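Local coordinates for sulfur carrier protein ThiS adenylyltransferase (Escherichia coli, PDB 1ZUD), which catalyses the ATP-dependent adenylation of the C-terminal glycine carboxylate of the sulfur carrier protein ThiS, a step in thiamine biosynthesis, at residues C[124-127]-C[131-134]; C[148-151]-C[156-159]; C[30-35]-C[113-118]. All coordinates share one frame; numbering follows the deposited sequence. Where two conformers were deposited one is given.

The three contacts sample one Rossmann-type sheet and the helices packed on it, and two of them reach the bound ThiS chain. Interaction 3 packs strand 30-34 against helix 109-118, with an apolar centre and a more exposed, water-bridged end; the last turn of the helix also binds a sodium ion. Interaction 1, buried and polar, joins the loop after strand 121-124 to helix 129-141 through a salt bridge. Interaction 2, also buried, is backbone pairing in the hairpin 146-152/155-161. Interactions 1 and 2 touch directly: Arg132 NH2 reaches Ala149 O, and Asp124 OD2 reaches Thr148 OG1. Interactions 1 and 3 meet where Cys125 N approaches Ile34 O, whereas interactions 2 and 3 share the sheet without touching.

Interaction 1: C[124-127]-C[131-134]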
# COMPACT_ATOMS: atom_id res chain seq x y z
N ASP C 124 11.41 -7.36 -8.84
CA ASP C 124 12.07 -6.32 -9.63
C ASP C 124 11.74 -4.96 -8.96
O ASP C 124 10.64 -4.46 -9.05
CB ASP C 124 11.56 -6.31 -11.07
CG ASP C 124 11.95 -5.03 -11.84
OD1 ASP C 124 12.88 -4.28 -11.43
OD2 ASP C 124 11.30 -4.76 -12.88
N CYS C 125 12.75 -4.39 -8.30
CA CYS C 125 12.60 -3.13 -7.60
C CYS C 125 13.62 -2.15 -8.16
O CYS C 125 14.18 -1.34 -7.41
CB CYS C 125 12.86 -3.35 -6.13
SG CYS C 125 11.81 -4.56 -5.37
N THR C 126 13.87 -2.23 -9.47
CA THR C 126 14.89 -1.38 -10.09
C THR C 126 14.31 -0.06 -10.61
O THR C 126 13.14 0.23 -10.39
CB THR C 126 15.71 -2.13 -11.23
OG1 THR C 126 14.82 -2.54 -12.30
CG2 THR C 126 16.40 -3.36 -10.64
N ASP C 127 15.11 0.72 -11.31
CA ASP C 127 14.61 2.04 -11.69
C ASP C 127 14.84 2.42 -13.15
O ASP C 127 14.90 3.62 -13.45
CB ASP C 127 15.32 3.09 -10.85
CG ASP C 127 16.82 3.08 -11.12
OD1 ASP C 127 17.58 3.78 -10.42
OD2 ASP C 127 17.25 2.34 -12.05
N THR C 131 17.23 -2.43 -17.50
CA THR C 131 17.40 -3.46 -16.50
C THR C 131 16.11 -4.28 -16.31
O THR C 131 16.14 -5.50 -16.18
CB THR C 131 17.78 -2.82 -15.14
OG1 THR C 131 18.93 -1.99 -15.35
CG2 THR C 131 18.12 -3.85 -14.13
N ARG C 132 14.96 -3.60 -16.26
CA ARG C 132 13.72 -4.30 -16.09
C ARG C 132 13.51 -5.26 -17.26
O ARG C 132 13.07 -6.39 -17.05
CB ARG C 132 12.53 -3.32 -15.98
CG ARG C 132 12.49 -2.48 -14.65
CD ARG C 132 11.40 -1.40 -14.71
NE ARG C 132 11.31 -0.60 -13.49
CZ ARG C 132 10.73 -1.02 -12.36
NH1 ARG C 132 10.19 -2.24 -12.27
NH2 ARG C 132 10.66 -0.21 -11.32
N GLN C 133 13.82 -4.84 -18.48
CA GLN C 133 13.63 -5.80 -19.59
C GLN C 133 14.57 -7.00 -19.44
O GLN C 133 14.17 -8.16 -19.71
CB GLN C 133 13.88 -5.12 -20.95
CG GLN C 133 12.89 -4.02 -21.24
CD GLN C 133 11.54 -4.56 -21.67
OE1 GLN C 133 11.30 -5.77 -21.65
NE2 GLN C 133 10.63 -3.66 -22.06
N GLU C 134 15.81 -6.76 -18.96
CA GLU C 134 16.77 -7.86 -18.82
C GLU C 134 16.29 -8.87 -17.77
O GLU C 134 16.44 -10.07 -17.94
CB GLU C 134 18.21 -7.34 -18.46
CG GLU C 134 19.31 -8.24 -19.11
CD GLU C 134 20.73 -8.18 -18.47
OE1 GLU C 134 21.14 -7.12 -17.96
OE2 GLU C 134 21.44 -9.21 -18.51
O HOH W 1 11.02 -6.66 -14.85
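Arg132 lays its side chain across the carboxylate of Asp124 and past the hydroxyl of Thr126, bringing the first turn of helix 129-141 against the loop that leaves strand 121-124. This strand-loop-helix turn belongs to the Rossmann-type ThiF fold, and Asp127 and Thr131 within it are ATP-binding residues. Asp124 starts an Asx turn: its OD1 accepts from Thr126 N at 3.0 Å and, on its syn side, from Thr126 OG1 at 2.7 Å. Two donors on one oxygen should limit rotation of the carboxylate, leaving OD2 to face the helix. There OD2 forms a salt bridge with Arg132 NH1 at 2.8 Å, but the hydrogen-bond angle of 119° makes the bond weak, and the carboxylate and guanidinium planes stand 54° apart. A water donates to both Asp124 OD2 and Arg132 O, tying the acid to the helix backbone as well.

With CG beside its own backbone N (chi1 -71°) and the chain extended as far as NE, Arg132 carries its guanidinium beyond the helix to the loop. Its CG passes 3.3 Å from Thr126 OG1, which sits above one guanidinium face, offset toward the rim. Outside the contact, NE donates to Ala64 O of the ThiS chain and NH2 to Ala149 O, so the arginine spans loop, sheet and carrier protein. Thr131 OG1 instead bonds Asn128 OD1, while the methyls Thr126 CG2 and Thr131 CG2 meet at 3.9 Å.

Interaction 2: C[148-151]-C[156-159]; sequences TASA and GQLM
This is antiparallel pairing within a beta hairpin, strands 146-152 and 155-161, where the parallel Rossmann-type part of the sheet gives way to its antiparallel extension. Over these residues the strand axes run 4.6 Å apart. Thr148 with Met159 and Ser150 with Gln157 are hydrogen-bonded pairs, each closed by two N-H to O=C bonds; that from Thr148 N to Met159 O measures 3.0 Å and is nearly straight. Ala149 with Leu158 and Ala151 with Gly156 are the non-hydrogen-bonded pairs between and beyond them.

On one face Leu158 brings CD1 to 3.8 Å from Ala149 CB, and helix 191-210 covers both residues. The other face is mixed. Thr148 and Met159 lie side by side, with Thr148 CG2 3.6 Å from Met159 CE, while chi1 of 178° puts Thr148 OG1 anti to N, where it bonds Asp124 OD2. Ser150 OG rests 3.4 Å from Gln157 CB, but its bond goes to Ile63 O of the ThiS chain. Gln157 uses OE1 for Ile63 N and NE2 for Gln61 O of that chain. With the backbones of the hydrogen-bonded pairs satisfied between the strands, the Ser150 and Gln157 side chains can hold the ThiS tail.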
# COMPACT_ATOMS: atom_id res chain seq x y z
N THR C 148 6.80 -7.37 -10.20
CA THR C 148 7.43 -6.12 -10.52
C THR C 148 6.60 -4.92 -10.16
O THR C 148 5.38 -4.96 -10.28
CB THR C 148 7.77 -6.06 -12.09
OG1 THR C 148 8.36 -4.78 -12.41
CG2 THR C 148 6.48 -6.22 -12.96
N ALA C 149 7.25 -3.85 -9.75
CA ALA C 149 6.49 -2.63 -9.40
C ALA C 149 7.32 -1.39 -9.69
O ALA C 149 8.51 -1.49 -9.87
CB ALA C 149 6.09 -2.67 -7.90
N SER C 150 6.67 -0.23 -9.77
CA SER C 150 7.36 1.01 -10.03
C SER C 150 6.52 2.13 -9.39
O SER C 150 5.33 1.94 -9.01
CB SER C 150 7.47 1.24 -11.55
OG SER C 150 6.17 1.23 -12.13
N ALA C 151 7.15 3.29 -9.23
CA ALA C 151 6.42 4.43 -8.68
C ALA C 151 7.16 5.69 -9.03
O ALA C 151 8.37 5.65 -9.14
CB ALA C 151 6.29 4.28 -7.12
N GLY C 156 1.79 4.63 -8.93
CA GLY C 156 2.45 3.33 -8.80
C GLY C 156 1.86 2.32 -9.77
O GLY C 156 0.70 2.48 -10.16
N GLN C 157 2.66 1.32 -10.17
CA GLN C 157 2.25 0.24 -11.07
C GLN C 157 2.77 -1.05 -10.48
O GLN C 157 3.89 -1.09 -10.01
CB GLN C 157 2.84 0.45 -12.49
CG GLN C 157 2.43 1.82 -13.08
CD GLN C 157 2.93 2.09 -14.53
OE1 GLN C 157 3.90 1.49 -14.97
NE2 GLN C 157 2.27 3.02 -15.23
N LEU C 158 1.97 -2.12 -10.53
CA LEU C 158 2.41 -3.40 -10.01
C LEU C 158 1.81 -4.58 -10.86
O LEU C 158 0.67 -4.48 -11.30
CB LEU C 158 1.90 -3.52 -8.56
CG LEU C 158 1.90 -4.90 -7.92
CD1 LEU C 158 3.32 -5.30 -7.64
CD2 LEU C 158 1.08 -4.85 -6.60
N MET C 159 2.58 -5.64 -11.09
CA MET C 159 2.07 -6.83 -11.80
C MET C 159 2.78 -8.04 -11.27
O MET C 159 4.01 -7.99 -11.00
CB MET C 159 2.42 -6.83 -13.30
CG MET C 159 2.40 -5.58 -14.02
SD MET C 159 2.99 -6.04 -15.68
CE MET C 159 4.42 -5.06 -15.72

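Interaction 3: C[30-35]-C[113-118]. With NA (sodium ion), chain J.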
# COMPACT_ATOMS: atom_id res chain seq x y z
N GLN C 30 13.44 -19.08 -1.38
CA GLN C 30 14.49 -18.13 -1.70
C GLN C 30 13.95 -17.00 -2.55
O GLN C 30 13.31 -17.23 -3.60
CB GLN C 30 15.70 -18.82 -2.40
CG GLN C 30 16.79 -17.74 -2.75
CD GLN C 30 18.12 -18.32 -3.21
OE1 GLN C 30 18.57 -19.37 -2.71
NE2 GLN C 30 18.76 -17.64 -4.14
N VAL C 31 14.20 -15.77 -2.14
CA VAL C 31 13.69 -14.61 -2.91
C VAL C 31 14.83 -13.72 -3.30
O VAL C 31 15.75 -13.44 -2.49
CB VAL C 31 12.65 -13.77 -2.07
CG1 VAL C 31 12.31 -12.43 -2.79
CG2 VAL C 31 11.34 -14.56 -1.92
N LEU C 32 14.83 -13.32 -4.56
CA LEU C 32 15.84 -12.38 -5.03
C LEU C 32 15.17 -11.00 -5.17
O LEU C 32 14.19 -10.83 -5.93
CB LEU C 32 16.43 -12.81 -6.40
CG LEU C 32 17.32 -11.81 -7.18
CD1 LEU C 32 18.68 -11.50 -6.44
CD2 LEU C 32 17.57 -12.40 -8.55
N ILE C 33 15.72 -10.02 -4.43
CA ILE C 33 15.23 -8.64 -4.52
C ILE C 33 16.29 -7.83 -5.31
O ILE C 33 17.45 -7.66 -4.87
CB ILE C 33 15.01 -7.99 -3.11
CG1 ILE C 33 13.98 -8.84 -2.31
CG2 ILE C 33 14.52 -6.49 -3.28
CD1 ILE C 33 13.88 -8.47 -0.77
N ILE C 34 15.91 -7.36 -6.49
CA ILE C 34 16.85 -6.59 -7.29
C ILE C 34 16.50 -5.10 -7.16
O ILE C 34 15.48 -4.66 -7.64
CB ILE C 34 16.78 -7.02 -8.74
CG1 ILE C 34 16.98 -8.55 -8.80
CG2 ILE C 34 17.91 -6.38 -9.53
CD1 ILE C 34 16.75 -9.10 -10.23
N GLY C 35 17.36 -4.33 -6.47
CA GLY C 35 17.09 -2.92 -6.22
C GLY C 35 16.78 -2.73 -4.75
O GLY C 35 15.84 -3.29 -4.24
N LYS C 113 21.44 -14.25 -14.49
CA LYS C 113 20.85 -15.55 -14.77
C LYS C 113 21.03 -16.54 -13.62
O LYS C 113 20.13 -17.30 -13.30
CB LYS C 113 21.45 -16.15 -16.05
CG LYS C 113 20.90 -15.52 -17.34
CD LYS C 113 21.60 -16.12 -18.54
CE LYS C 113 20.85 -15.89 -19.85
NZ LYS C 113 21.22 -14.58 -20.49
N ASP C 114 22.20 -16.53 -13.00
CA ASP C 114 22.43 -17.47 -11.94
C ASP C 114 21.61 -17.12 -10.71
O ASP C 114 21.12 -18.03 -10.02
CB ASP C 114 23.93 -17.53 -11.60
CG ASP C 114 24.25 -18.62 -10.57
OD1 ASP C 114 24.28 -18.31 -9.36
OD2 ASP C 114 24.46 -19.79 -10.98
N ALA C 115 21.46 -15.82 -10.42
CA ALA C 115 20.66 -15.44 -9.24
C ALA C 115 19.16 -15.72 -9.52
O ALA C 115 18.40 -16.17 -8.65
CB ALA C 115 20.87 -13.91 -8.94
N VAL C 116 18.72 -15.46 -10.74
CA VAL C 116 17.33 -15.75 -11.05
C VAL C 116 17.08 -17.24 -10.95
O VAL C 116 16.07 -17.68 -10.41
CB VAL C 116 16.98 -15.21 -12.46
CG1 VAL C 116 15.58 -15.69 -12.94
CG2 VAL C 116 16.99 -13.71 -12.38
N ALA C 117 18.00 -18.05 -11.44
CA ALA C 117 17.77 -19.51 -11.41
C ALA C 117 17.63 -20.04 -9.98
O ALA C 117 16.74 -20.82 -9.70
CB ALA C 117 18.90 -20.24 -12.13
N ARG C 118 18.48 -19.56 -9.09
CA ARG C 118 18.43 -19.98 -7.68
C ARG C 118 17.21 -19.48 -6.91
O ARG C 118 16.77 -20.15 -5.99
CB ARG C 118 19.68 -19.46 -6.97
CG ARG C 118 20.96 -20.17 -7.43
CD ARG C 118 22.25 -19.55 -6.83
NE ARG C 118 23.46 -20.25 -7.28
CZ ARG C 118 23.88 -21.41 -6.78
NH1 ARG C 118 23.21 -22.02 -5.81
NH2 ARG C 118 24.97 -21.97 -7.29
NA NA J . 14.56 -19.59 -10.31
O HOH W 2 19.15 -15.67 -6.04
O HOH W 3 13.12 -21.41 -9.66
O HOH W 4 14.97 -21.14 -12.27
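Helix 109-118 packs on strand 30-34 as one of the helices flanking the sheet of the Rossmann-type nucleotide-binding fold, and the C-terminal turn of the helix helps build a sodium site. The strand and helix axes come within 8.2 Å at an angle of 142°. Leu32 carries the apolar centre: with CG anti to the backbone N (chi1 169°), its branched end reaches the helix, where CD2 touches Ala115 CB at 3.6 Å and, more loosely, Val116 CG2 at 4.1 Å. Val116 points its CB away from the strand and leans its side chain on Ala138 and Cys139 of helix 129-141.

Toward the more exposed end, Gln30 stretches its extended chain alongside the last helical residue, and NE2 comes 3.5 Å from Arg118 CB. The Arg118 guanidinium takes no part in this touch; its NE makes a salt bridge to Asp114 OD1 at 3.0 Å, one turn back, with the acceptor in the guanidinium plane. A water donates to Ala115 O and accepts a weak bond from Gln30 NE2. Without the amide, as with an alanine at Gln30, the water is likely to lose its link to the strand and a gap to open beside Arg118 CB.

Val116 O, 2.4 Å from the sodium ion, and Ala117 O are joined by Ala119 O, Thr144 OG1 and two waters. Carbonyls at a helix C-terminus present partial negative charge, so the cation probably offsets it, while the strand contact relies on apolar packing and a water bridge weak on the Gln30 side.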